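Lipase (Acinetobacter baumannii, PDB 4OPM) probably hydrolyses ester bonds of lipids, as a putative triacylglycerol lipase of the alpha/beta hydrolase fold. Local coordinates at residues 49-54 / 76-81. Numbering follows the deposited sequence.
Sequences LIHGLA and PDLPGS
Leu-49 and Pro-76 meet where the parallel strands 46-50 and 72-76 lead into these segments: Pro-76 has no N-H to offer strand 46-50, and its ring CD lies 3.3 Å from Leu-49 O. The backbones are 6.8 Å apart between the CA atoms of Ile-50 and Pro-76. One water takes over there, donating to Leu-49 O and Pro-76 O and accepting from His-51 N.

His-51 spans the two backbones where they stand 7.6 Å apart (His-51 CA to Leu-78 CA). Its ring carbon CG sits between backbone N and carbonyl carbon (chi1 69°), which turns the imidazole across to the other loop. ND1 donates to Gly-52 O at 2.7 Å, almost in the ring plane and on a carbonyl lone pair. NE2 therefore carries a lone pair, and accepts the N-H of Leu-78 at 2.9 Å, nearly straight (175°) though tilted from the ring plane. Histidine suits the place because one flat ring both donates and accepts, so that the bonds at its two nitrogens fix its rotation. Leu-78 also lays CD1 over one ring face, 4.0 Å from the centroid, a CH-pi contact, and the same methyl meets Ile-50 CG2. A type II turn, Leu-78 to Ser-81, has Gly-80 at the positive phi that favours glycine. It brings Ser-81 OG into contact with His-51 CE1, at 3.3 Å; the hydroxyl's hydrogen bonds are to Gly-55 O and to a second water, which accepts from Ala-54 N.

The His-Gly loop that follows strand 46-50 commonly borders the oxyanion hole in alpha/beta hydrolases. Here Ile-50 and Pro-76 pack on Leu-101 of helix 94-107, Leu-78 on Ile-125 of helix 121-132, and Ala-54 against helix 190-220.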
loop_
_atom_site.group_PDB
_atom_site.type_symbol
_atom_site.label_atom_id
_atom_site.label_comp_id
_atom_site.label_asym_id
_atom_site.label_seq_id
_atom_site.Cartn_x
_atom_site.Cartn_y
_atom_site.Cartn_z
ATOM N N LEU A 49 -2.412 3.284 -6.736
ATOM C CA LEU A 49 -2.409 3.074 -5.282
ATOM C C LEU A 49 -1.928 1.686 -4.973
ATOM O O LEU A 49 -2.502 0.716 -5.480
ATOM C CB LEU A 49 -3.803 3.325 -4.658
ATOM C CG LEU A 49 -4.508 4.621 -5.039
ATOM C CD1 LEU A 49 -5.871 4.712 -4.371
ATOM C CD2 LEU A 49 -3.670 5.821 -4.669
ATOM N N ILE A 50 -0.839 1.590 -4.170
ATOM C CA ILE A 50 -0.175 0.309 -3.870
ATOM C C ILE A 50 -0.326 -0.073 -2.398
ATOM O O ILE A 50 0.193 0.625 -1.530
ATOM C CB ILE A 50 1.335 0.359 -4.265
ATOM C CG1 ILE A 50 1.556 1.006 -5.652
ATOM C CG2 ILE A 50 1.977 -1.044 -4.181
ATOM C CD1 ILE A 50 3.018 1.346 -5.954
ATOM N N HIS A 51 -1.028 -1.196 -2.129
ATOM C CA HIS A 51 -1.238 -1.698 -0.768
ATOM C C HIS A 51 0.055 -2.331 -0.196
ATOM O O HIS A 51 1.042 -2.518 -0.918
ATOM C CB HIS A 51 -2.412 -2.702 -0.717
ATOM C CG HIS A 51 -2.133 -4.000 -1.412
ATOM N ND1 HIS A 51 -1.335 -4.982 -0.830
ATOM C CD2 HIS A 51 -2.566 -4.448 -2.614
ATOM C CE1 HIS A 51 -1.319 -5.988 -1.692
ATOM N NE2 HIS A 51 -2.054 -5.717 -2.774
ATOM N N GLY A 52 0.007 -2.689 1.083
ATOM C CA GLY A 52 1.142 -3.281 1.783
ATOM C C GLY A 52 1.087 -4.788 1.947
ATOM O O GLY A 52 0.228 -5.459 1.362
ATOM N N LEU A 53 2.004 -5.322 2.779
ATOM C CA LEU A 53 2.166 -6.765 3.023
ATOM C C LEU A 53 0.898 -7.386 3.591
ATOM O O LEU A 53 0.356 -6.866 4.562
ATOM C CB LEU A 53 3.349 -7.008 3.976
ATOM C CG LEU A 53 3.615 -8.446 4.466
ATOM C CD1 LEU A 53 4.075 -9.341 3.346
ATOM C CD2 LEU A 53 4.668 -8.436 5.559
ATOM N N ALA A 54 0.424 -8.485 2.959
ATOM C CA ALA A 54 -0.799 -9.240 3.310
ATOM C C ALA A 54 -2.070 -8.381 3.173
ATOM O O ALA A 54 -3.152 -8.827 3.552
ATOM C CB ALA A 54 -0.714 -9.816 4.722
ATOM N N PRO A 76 -4.093 -2.144 -7.876
ATOM C CA PRO A 76 -3.890 -3.580 -8.086
ATOM C C PRO A 76 -3.787 -4.387 -6.810
ATOM O O PRO A 76 -3.320 -3.901 -5.774
ATOM C CB PRO A 76 -2.546 -3.633 -8.839
ATOM C CG PRO A 76 -1.799 -2.412 -8.368
ATOM C CD PRO A 76 -2.843 -1.367 -8.049
ATOM N N ASP A 77 -4.187 -5.651 -6.913
ATOM C CA ASP A 77 -3.887 -6.670 -5.928
ATOM C C ASP A 77 -2.485 -7.152 -6.274
ATOM O O ASP A 77 -2.267 -7.671 -7.378
ATOM C CB ASP A 77 -4.876 -7.845 -5.982
ATOM C CG ASP A 77 -6.180 -7.647 -5.250
ATOM O OD1 ASP A 77 -6.171 -6.973 -4.183
ATOM O OD2 ASP A 77 -7.176 -8.260 -5.664
ATOM N N LEU A 78 -1.524 -6.954 -5.390
ATOM C CA LEU A 78 -0.177 -7.432 -5.693
ATOM C C LEU A 78 -0.122 -8.949 -5.625
ATOM O O LEU A 78 -0.919 -9.548 -4.893
ATOM C CB LEU A 78 0.841 -6.843 -4.675
ATOM C CG LEU A 78 1.034 -5.319 -4.664
ATOM C CD1 LEU A 78 1.813 -4.882 -3.427
ATOM C CD2 LEU A 78 1.766 -4.837 -5.921
ATOM N N PRO A 79 0.828 -9.593 -6.335
ATOM C CA PRO A 79 1.039 -11.043 -6.150
ATOM C C PRO A 79 1.077 -11.419 -4.659
ATOM O O PRO A 79 1.725 -10.730 -3.858
ATOM C CB PRO A 79 2.412 -11.258 -6.786
ATOM C CG PRO A 79 2.472 -10.231 -7.860
ATOM C CD PRO A 79 1.857 -9.016 -7.225
ATOM N N GLY A 80 0.335 -12.458 -4.303
ATOM C CA GLY A 80 0.215 -12.942 -2.936
ATOM C C GLY A 80 -1.013 -12.400 -2.236
ATOM O O GLY A 80 -1.329 -12.836 -1.131
ATOM N N SER A 81 -1.732 -11.461 -2.888
ATOM C CA SER A 81 -2.903 -10.796 -2.329
ATOM C C SER A 81 -4.125 -10.863 -3.222
ATOM O O SER A 81 -4.003 -10.948 -4.442
ATOM C CB SER A 81 -2.595 -9.328 -2.074
ATOM O OG SER A 81 -1.664 -9.177 -1.020
HETATM O O HOH W 1 -2.863 -1.734 -4.226
HETATM O O HOH W 2 0.997 -9.639 0.591
#